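PDB 6T7J: carbon monoxide dehydrogenase from Thermococcus sp. AM4, which probably catalyses the reversible oxidation of carbon monoxide to carbon dioxide at a nickel-iron-sulfur cluster, here isolated without its nickel. Local coordinates for residues L23-W36 / S321-A333. Sequence-based numbering, arbitrary orientation.
Sequences LIEKAEEEGIKTAW and SFLMQELAIITGA. With MSK (Broken Fe4S4 cluster), chain F.
Glu326 reaches across to the start of helix 35-42, where its OE1 accepts from Ala35 N at 2.9 Å through the syn lone pair, though the N-H...O angle is only 130°. The N-H of Trp36, in the first turn, is met from within its own segment: Thr34, the N-cap residue, holds OG1 between its backbone N and carbonyl carbon (chi1 80°), where it accepts from Trp36 N at 3.2 Å. OE2 of Glu326 forms a salt bridge with Arg38, so both carboxylate oxygens are engaged. Shortened to an alanine, the residue would probably leave Ala35 N without its acceptor and the Arg38 charge without its mate. Lys26, paired with Glu30 of its own helix, donates from NZ to Ile330 O (3.2 Å) and to Arg403 O, a long, bendable amine serving two backbone carbonyls. Branched Ile330 lays CD1 against Ala27 CB (3.5 Å), a methyl small enough to admit it. Leu327 splits its fork, CD2 against Leu23 CB and CD1 at the edge of the Trp36 ring, 3.8 Å from CH2. Helices 23-30 and 325-330 cross at 65°, packing N-terminal helices onto the Rossmann-like domain beside Phe322, which lines the pocket of cluster C, the active-site cluster of CO dehydrogenases, here nickel-free and broken.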
ATOM      1  N   LEU A  23     -12.201  -2.044  35.765  1.00 59.27           N
ATOM      2  CA  LEU A  23     -12.605  -1.008  34.825  1.00 54.47           C
ATOM      3  C   LEU A  23     -13.508  -1.553  33.728  1.00 55.57           C
ATOM      4  O   LEU A  23     -14.393  -0.835  33.251  1.00 56.57           O
ATOM      5  CB  LEU A  23     -11.372  -0.336  34.228  1.00 57.76           C
ATOM      6  CG  LEU A  23     -10.865   0.907  34.967  1.00 56.62           C
ATOM      7  CD1 LEU A  23     -10.933   0.743  36.479  1.00 63.09           C
ATOM      8  CD2 LEU A  23      -9.453   1.218  34.536  1.00 57.39           C
ATOM      9  N   ILE A  24     -13.323  -2.812  33.325  1.00 56.48           N
ATOM     10  CA  ILE A  24     -14.279  -3.423  32.403  1.00 60.23           C
ATOM     11  C   ILE A  24     -15.657  -3.500  33.050  1.00 60.41           C
ATOM     12  O   ILE A  24     -16.682  -3.212  32.412  1.00 59.10           O
ATOM     13  CB  ILE A  24     -13.780  -4.806  31.949  1.00 60.14           C
ATOM     14  CG1 ILE A  24     -12.493  -4.661  31.139  1.00 53.98           C
ATOM     15  CG2 ILE A  24     -14.840  -5.515  31.116  1.00 65.24           C
ATOM     16  CD1 ILE A  24     -11.917  -5.974  30.677  1.00 58.17           C
ATOM     17  N   GLU A  25     -15.709  -3.855  34.336  1.00 61.46           N
ATOM     18  CA  GLU A  25     -17.000  -3.906  35.014  1.00 60.63           C
ATOM     19  C   GLU A  25     -17.603  -2.515  35.185  1.00 59.51           C
ATOM     20  O   GLU A  25     -18.824  -2.348  35.096  1.00 59.21           O
ATOM     21  CB  GLU A  25     -16.861  -4.582  36.364  1.00 63.80           C
ATOM     22  CG  GLU A  25     -16.104  -5.859  36.315  1.00 73.91           C
ATOM     23  CD  GLU A  25     -15.768  -6.287  37.687  1.00 81.33           C
ATOM     24  OE1 GLU A  25     -14.809  -7.081  37.872  1.00 87.62           O
ATOM     25  OE2 GLU A  25     -16.550  -5.904  38.596  1.00 77.89           O
ATOM     26  N   LYS A  26     -16.763  -1.512  35.453  1.00 61.12           N
ATOM     27  CA  LYS A  26     -17.259  -0.140  35.526  1.00 56.16           C
ATOM     28  C   LYS A  26     -17.843   0.301  34.190  1.00 56.66           C
ATOM     29  O   LYS A  26     -18.903   0.940  34.145  1.00 56.45           O
ATOM     30  CB  LYS A  26     -16.136   0.801  35.960  1.00 52.85           C
ATOM     31  CG  LYS A  26     -16.566   2.249  36.107  1.00 54.80           C
ATOM     32  CD  LYS A  26     -15.460   3.092  36.717  1.00 55.56           C
ATOM     33  CE  LYS A  26     -15.970   4.465  37.114  1.00 52.91           C
ATOM     34  NZ  LYS A  26     -16.496   5.220  35.946  1.00 54.45           N
ATOM     35  N   ALA A  27     -17.166  -0.033  33.088  1.00 55.02           N
ATOM     36  CA  ALA A  27     -17.700   0.265  31.765  1.00 55.90           C
ATOM     37  C   ALA A  27     -19.040  -0.422  31.546  1.00 57.51           C
ATOM     38  O   ALA A  27     -19.965   0.169  30.975  1.00 52.16           O
ATOM     39  CB  ALA A  27     -16.702  -0.164  30.690  1.00 46.71           C
ATOM     40  N   GLU A  28     -19.161  -1.674  31.994  1.00 58.35           N
ATOM     41  CA  GLU A  28     -20.423  -2.393  31.839  1.00 58.44           C
ATOM     42  C   GLU A  28     -21.544  -1.713  32.616  1.00 59.95           C
ATOM     43  O   GLU A  28     -22.640  -1.495  32.086  1.00 57.41           O
ATOM     44  CB  GLU A  28     -20.261  -3.842  32.291  1.00 56.75           C
ATOM     45  CG  GLU A  28     -19.337  -4.652  31.412  1.00 61.08           C
ATOM     46  CD  GLU A  28     -19.744  -6.101  31.330  1.00 64.76           C
ATOM     47  OE1 GLU A  28     -20.663  -6.498  32.075  1.00 68.32           O
ATOM     48  OE2 GLU A  28     -19.141  -6.842  30.524  1.00 65.83           O
ATOM     49  N   GLU A  29     -21.288  -1.369  33.881  1.00 60.04           N
ATOM     50  CA  GLU A  29     -22.339  -0.748  34.683  1.00 65.77           C
ATOM     51  C   GLU A  29     -22.669   0.655  34.186  1.00 60.83           C
ATOM     52  O   GLU A  29     -23.786   1.139  34.403  1.00 58.46           O
ATOM     53  CB  GLU A  29     -21.941  -0.726  36.158  1.00 59.45           C
ATOM     54  CG  GLU A  29     -22.391  -1.968  36.928  1.00 78.90           C
ATOM     55  CD  GLU A  29     -23.756  -1.803  37.580  1.00 79.69           C
ATOM     56  OE1 GLU A  29     -23.807  -1.395  38.761  1.00 79.79           O
ATOM     57  OE2 GLU A  29     -24.778  -2.085  36.914  1.00 70.84           O
ATOM     58  N   GLU A  30     -21.728   1.315  33.512  1.00 62.27           N
ATOM     59  CA  GLU A  30     -22.009   2.594  32.874  1.00 60.02           C
ATOM     60  C   GLU A  30     -22.544   2.446  31.456  1.00 56.55           C
ATOM     61  O   GLU A  30     -22.942   3.450  30.853  1.00 63.36           O
ATOM     62  CB  GLU A  30     -20.749   3.465  32.854  1.00 60.03           C
ATOM     63  CG  GLU A  30     -20.654   4.444  34.010  1.00 61.67           C
ATOM     64  CD  GLU A  30     -19.221   4.800  34.348  1.00 65.77           C
ATOM     65  OE1 GLU A  30     -18.786   4.502  35.479  1.00 65.78           O
ATOM     66  OE2 GLU A  30     -18.531   5.375  33.481  1.00 67.76           O
ATOM     67  N   GLY A  31     -22.564   1.231  30.913  1.00 53.89           N
ATOM     68  CA  GLY A  31     -23.041   1.027  29.560  1.00 55.74           C
ATOM     69  C   GLY A  31     -22.078   1.474  28.486  1.00 54.95           C
ATOM     70  O   GLY A  31     -22.513   1.924  27.421  1.00 56.11           O
ATOM     71  N   ILE A  32     -20.777   1.363  28.735  1.00 55.13           N
ATOM     72  CA  ILE A  32     -19.743   1.804  27.806  1.00 54.96           C
ATOM     73  C   ILE A  32     -19.058   0.566  27.243  1.00 53.75           C
ATOM     74  O   ILE A  32     -18.522  -0.253  28.000  1.00 52.20           O
ATOM     75  CB  ILE A  32     -18.731   2.737  28.487  1.00 51.30           C
ATOM     76  CG1 ILE A  32     -19.415   4.040  28.908  1.00 54.75           C
ATOM     77  CG2 ILE A  32     -17.560   3.018  27.563  1.00 48.87           C
ATOM     78  CD1 ILE A  32     -18.526   4.969  29.705  1.00 51.45           C
ATOM     79  N   LYS A  33     -19.072   0.433  25.919  1.00 50.98           N
ATOM     80  CA  LYS A  33     -18.472  -0.721  25.262  1.00 51.93           C
ATOM     81  C   LYS A  33     -16.961  -0.555  25.169  1.00 49.88           C
ATOM     82  O   LYS A  33     -16.465   0.516  24.809  1.00 53.64           O
ATOM     83  CB  LYS A  33     -19.062  -0.912  23.866  1.00 47.58           C
ATOM     84  CG  LYS A  33     -20.567  -1.124  23.836  1.00 57.90           C
ATOM     85  CD  LYS A  33     -21.014  -1.676  22.488  1.00 53.65           C
ATOM     86  CE  LYS A  33     -22.516  -1.551  22.305  1.00 62.44           C
ATOM     87  NZ  LYS A  33     -22.992  -2.268  21.091  1.00 55.92           N
ATOM     88  N   THR A  34     -16.234  -1.617  25.494  1.00 48.62           N
ATOM     89  CA  THR A  34     -14.794  -1.683  25.296  1.00 49.43           C
ATOM     90  C   THR A  34     -14.488  -2.585  24.105  1.00 50.23           C
ATOM     91  O   THR A  34     -15.388  -3.113  23.445  1.00 49.15           O
ATOM     92  CB  THR A  34     -14.089  -2.181  26.561  1.00 51.73           C
ATOM     93  OG1 THR A  34     -14.191  -3.609  26.641  1.00 48.20           O
ATOM     94  CG2 THR A  34     -14.709  -1.557  27.801  1.00 49.11           C
ATOM     95  N   ALA A  35     -13.193  -2.762  23.830  1.00 49.05           N
ATOM     96  CA  ALA A  35     -12.787  -3.620  22.722  1.00 50.19           C
ATOM     97  C   ALA A  35     -13.235  -5.062  22.932  1.00 51.71           C
ATOM     98  O   ALA A  35     -13.523  -5.771  21.961  1.00 49.73           O
ATOM     99  CB  ALA A  35     -11.271  -3.554  22.533  1.00 48.16           C
ATOM    100  N   TRP A  36     -13.311  -5.510  24.188  1.00 51.48           N
ATOM    101  CA  TRP A  36     -13.735  -6.879  24.462  1.00 49.82           C
ATOM    102  C   TRP A  36     -15.206  -7.089  24.111  1.00 51.73           C
ATOM    103  O   TRP A  36     -15.566  -8.102  23.497  1.00 53.81           O
ATOM    104  CB  TRP A  36     -13.477  -7.216  25.932  1.00 45.73           C
ATOM    105  CG  TRP A  36     -12.021  -7.308  26.304  1.00 47.65           C
ATOM    106  CD1 TRP A  36     -11.201  -8.386  26.143  1.00 50.50           C
ATOM    107  CD2 TRP A  36     -11.220  -6.284  26.913  1.00 49.75           C
ATOM    108  NE1 TRP A  36      -9.941  -8.099  26.608  1.00 44.26           N
ATOM    109  CE2 TRP A  36      -9.926  -6.816  27.087  1.00 48.26           C
ATOM    110  CE3 TRP A  36     -11.471  -4.971  27.323  1.00 49.76           C
ATOM    111  CZ2 TRP A  36      -8.886  -6.080  27.654  1.00 46.82           C
ATOM    112  CZ3 TRP A  36     -10.437  -4.244  27.888  1.00 49.10           C
ATOM    113  CH2 TRP A  36      -9.161  -4.800  28.047  1.00 47.11           C
ATOM    114  N   SER A 321      -1.058  -0.315  28.391  1.00 54.63           N
ATOM    115  CA  SER A 321      -0.753  -0.738  27.037  1.00 51.64           C
ATOM    116  C   SER A 321      -1.970  -0.523  26.132  1.00 51.59           C
ATOM    117  O   SER A 321      -2.918   0.182  26.496  1.00 46.25           O
ATOM    118  CB  SER A 321      -0.285  -2.198  27.054  1.00 44.09           C
ATOM    119  OG  SER A 321      -1.317  -3.056  27.511  1.00 44.55           O
ATOM    120  N   PHE A 322      -1.947  -1.148  24.954  1.00 43.74           N
ATOM    121  CA  PHE A 322      -2.942  -0.967  23.904  1.00 45.97           C
ATOM    122  C   PHE A 322      -4.368  -1.094  24.428  1.00 49.93           C
ATOM    123  O   PHE A 322      -5.084  -0.092  24.546  1.00 50.36           O
ATOM    124  CB  PHE A 322      -2.686  -1.981  22.786  1.00 47.29           C
ATOM    125  CG  PHE A 322      -3.653  -1.892  21.644  1.00 51.21           C
ATOM    126  CD1 PHE A 322      -3.830  -0.703  20.957  1.00 48.96           C
ATOM    127  CD2 PHE A 322      -4.376  -3.003  21.247  1.00 46.24           C
ATOM    128  CE1 PHE A 322      -4.721  -0.621  19.904  1.00 43.00           C
ATOM    129  CE2 PHE A 322      -5.264  -2.930  20.194  1.00 45.61           C
ATOM    130  CZ  PHE A 322      -5.438  -1.736  19.523  1.00 45.91           C
ATOM    131  N   LEU A 323      -4.770  -2.313  24.785  1.00 48.96           N
ATOM    132  CA  LEU A 323      -6.147  -2.605  25.168  1.00 46.09           C
ATOM    133  C   LEU A 323      -6.597  -1.854  26.415  1.00 50.13           C
ATOM    134  O   LEU A 323      -7.758  -1.964  26.822  1.00 50.94           O
ATOM    135  CB  LEU A 323      -6.320  -4.108  25.384  1.00 48.90           C
ATOM    136  CG  LEU A 323      -6.467  -4.903  24.089  1.00 48.93           C
ATOM    137  CD1 LEU A 323      -6.533  -6.392  24.375  1.00 48.82           C
ATOM    138  CD2 LEU A 323      -7.696  -4.438  23.327  1.00 43.03           C
ATOM    139  N   MET A 324      -5.700  -1.085  27.029  1.00 49.33           N
ATOM    140  CA  MET A 324      -6.045  -0.327  28.220  1.00 46.21           C
ATOM    141  C   MET A 324      -6.398   1.127  27.932  1.00 50.47           C
ATOM    142  O   MET A 324      -6.889   1.811  28.840  1.00 44.41           O
ATOM    143  CB  MET A 324      -4.896  -0.387  29.234  1.00 49.84           C
ATOM    144  CG  MET A 324      -4.591  -1.800  29.716  1.00 47.84           C
ATOM    145  SD  MET A 324      -3.114  -1.912  30.743  1.00 51.59           S
ATOM    146  CE  MET A 324      -3.713  -1.193  32.271  1.00 51.42           C
ATOM    147  N   GLN A 325      -6.185   1.610  26.700  1.00 40.80           N
ATOM    148  CA  GLN A 325      -6.435   3.022  26.415  1.00 49.19           C
ATOM    149  C   GLN A 325      -7.866   3.413  26.776  1.00 44.42           C
ATOM    150  O   GLN A 325      -8.087   4.354  27.551  1.00 45.89           O
ATOM    151  CB  GLN A 325      -6.126   3.339  24.946  1.00 49.19           C
ATOM    152  CG  GLN A 325      -6.810   2.456  23.910  1.00 46.50           C
ATOM    153  CD  GLN A 325      -6.328   2.744  22.501  1.00 50.08           C
ATOM    154  OE1 GLN A 325      -6.689   3.760  21.905  1.00 49.75           O
ATOM    155  NE2 GLN A 325      -5.504   1.853  21.963  1.00 47.24           N
ATOM    156  N   GLU A 326      -8.851   2.676  26.250  1.00 41.46           N
ATOM    157  CA  GLU A 326     -10.242   2.880  26.643  1.00 46.46           C
ATOM    158  C   GLU A 326     -10.384   2.915  28.156  1.00 49.74           C
ATOM    159  O   GLU A 326     -10.968   3.850  28.719  1.00 50.35           O
ATOM    160  CB  GLU A 326     -11.118   1.769  26.068  1.00 43.67           C
ATOM    161  CG  GLU A 326     -11.688   2.041  24.697  1.00 47.98           C
ATOM    162  CD  GLU A 326     -12.321   0.804  24.105  1.00 44.27           C
ATOM    163  OE1 GLU A 326     -11.767  -0.296  24.316  1.00 44.90           O
ATOM    164  OE2 GLU A 326     -13.374   0.927  23.444  1.00 48.81           O
ATOM    165  N   LEU A 327      -9.830   1.904  28.833  1.00 43.01           N
ATOM    166  CA  LEU A 327      -9.985   1.801  30.279  1.00 46.23           C
ATOM    167  C   LEU A 327      -9.457   3.039  30.988  1.00 49.54           C
ATOM    168  O   LEU A 327     -10.001   3.434  32.027  1.00 50.90           O
ATOM    169  CB  LEU A 327      -9.280   0.547  30.791  1.00 46.98           C
ATOM    170  CG  LEU A 327      -9.786  -0.765  30.187  1.00 52.19           C
ATOM    171  CD1 LEU A 327      -8.869  -1.922  30.550  1.00 46.68           C
ATOM    172  CD2 LEU A 327     -11.215  -1.040  30.634  1.00 50.00           C
ATOM    173  N   ALA A 328      -8.425   3.681  30.429  1.00 47.66           N
ATOM    174  CA  ALA A 328      -7.870   4.869  31.069  1.00 49.02           C
ATOM    175  C   ALA A 328      -8.901   5.985  31.138  1.00 50.70           C
ATOM    176  O   ALA A 328      -8.955   6.732  32.122  1.00 50.75           O
ATOM    177  CB  ALA A 328      -6.617   5.331  30.324  1.00 47.60           C
ATOM    178  N   ILE A 329      -9.740   6.107  30.108  1.00 54.41           N
ATOM    179  CA  ILE A 329     -10.799   7.109  30.137  1.00 53.05           C
ATOM    180  C   ILE A 329     -11.894   6.696  31.110  1.00 49.31           C
ATOM    181  O   ILE A 329     -12.591   7.548  31.674  1.00 45.15           O
ATOM    182  CB  ILE A 329     -11.353   7.334  28.717  1.00 50.07           C
ATOM    183  CG1 ILE A 329     -10.206   7.551  27.727  1.00 46.65           C
ATOM    184  CG2 ILE A 329     -12.316   8.513  28.689  1.00 47.73           C
ATOM    185  CD1 ILE A 329     -10.653   7.613  26.281  1.00 50.72           C
ATOM    186  N   ILE A 330     -12.061   5.390  31.336  1.00 51.83           N
ATOM    187  CA  ILE A 330     -13.122   4.908  32.217  1.00 53.19           C
ATOM    188  C   ILE A 330     -12.765   5.059  33.688  1.00 58.17           C
ATOM    189  O   ILE A 330     -13.638   4.897  34.550  1.00 58.36           O
ATOM    190  CB  ILE A 330     -13.453   3.460  31.805  1.00 54.75           C
ATOM    191  CG1 ILE A 330     -13.713   3.420  30.297  1.00 54.83           C
ATOM    192  CG2 ILE A 330     -14.673   2.929  32.542  1.00 57.19           C
ATOM    193  CD1 ILE A 330     -14.177   2.091  29.778  1.00 46.52           C
ATOM    194  N   THR A 331     -11.509   5.397  34.002  1.00 57.08           N
ATOM    195  CA  THR A 331     -11.184   5.802  35.366  1.00 53.04           C
ATOM    196  C   THR A 331     -11.935   7.067  35.758  1.00 57.45           C
ATOM    197  O   THR A 331     -12.197   7.292  36.946  1.00 57.11           O
ATOM    198  CB  THR A 331      -9.678   6.027  35.520  1.00 57.14           C
ATOM    199  OG1 THR A 331      -9.277   7.159  34.737  1.00 50.64           O
ATOM    200  CG2 THR A 331      -8.899   4.797  35.077  1.00 48.32           C
ATOM    201  N   GLY A 332     -12.294   7.897  34.781  1.00 51.98           N
ATOM    202  CA  GLY A 332     -12.997   9.134  35.041  1.00 54.42           C
ATOM    203  C   GLY A 332     -12.119  10.300  35.429  1.00 53.43           C
ATOM    204  O   GLY A 332     -12.648  11.367  35.761  1.00 57.10           O
ATOM    205  N   ALA A 333     -10.797  10.140  35.388  1.00 53.08           N
ATOM    206  CA  ALA A 333      -9.875  11.166  35.859  1.00 57.38           C
ATOM    207  C   ALA A 333      -8.975  11.713  34.759  1.00 54.12           C
ATOM    208  O   ALA A 333      -8.030  12.449  35.062  1.00 60.32           O
ATOM    209  CB  ALA A 333      -9.016  10.619  37.004  1.00 50.99           C
TER
HETATM  210  S1  MSK F 703       1.640   0.595  20.256  0.82 53.76           S
HETATM  211  S3  MSK F 703       1.916  -1.585  17.567  1.00 60.52           S
HETATM  212  S4  MSK F 703      -0.484  -2.160  19.952  0.64 51.58           S
HETATM  213  S5  MSK F 703       2.913  -2.309  20.554  1.00 55.01           S
HETATM  214 FE1  MSK F 703       3.548   0.916  19.090  0.87 63.68          FE
HETATM  215 FE2  MSK F 703       1.122  -1.445  21.249  0.62 47.25          FE
HETATM  216 FE3  MSK F 703       1.271  -3.097  19.067  0.55 48.47          FE
HETATM  217 FE4  MSK F 703       0.358  -0.563  18.783  0.75 48.49          FE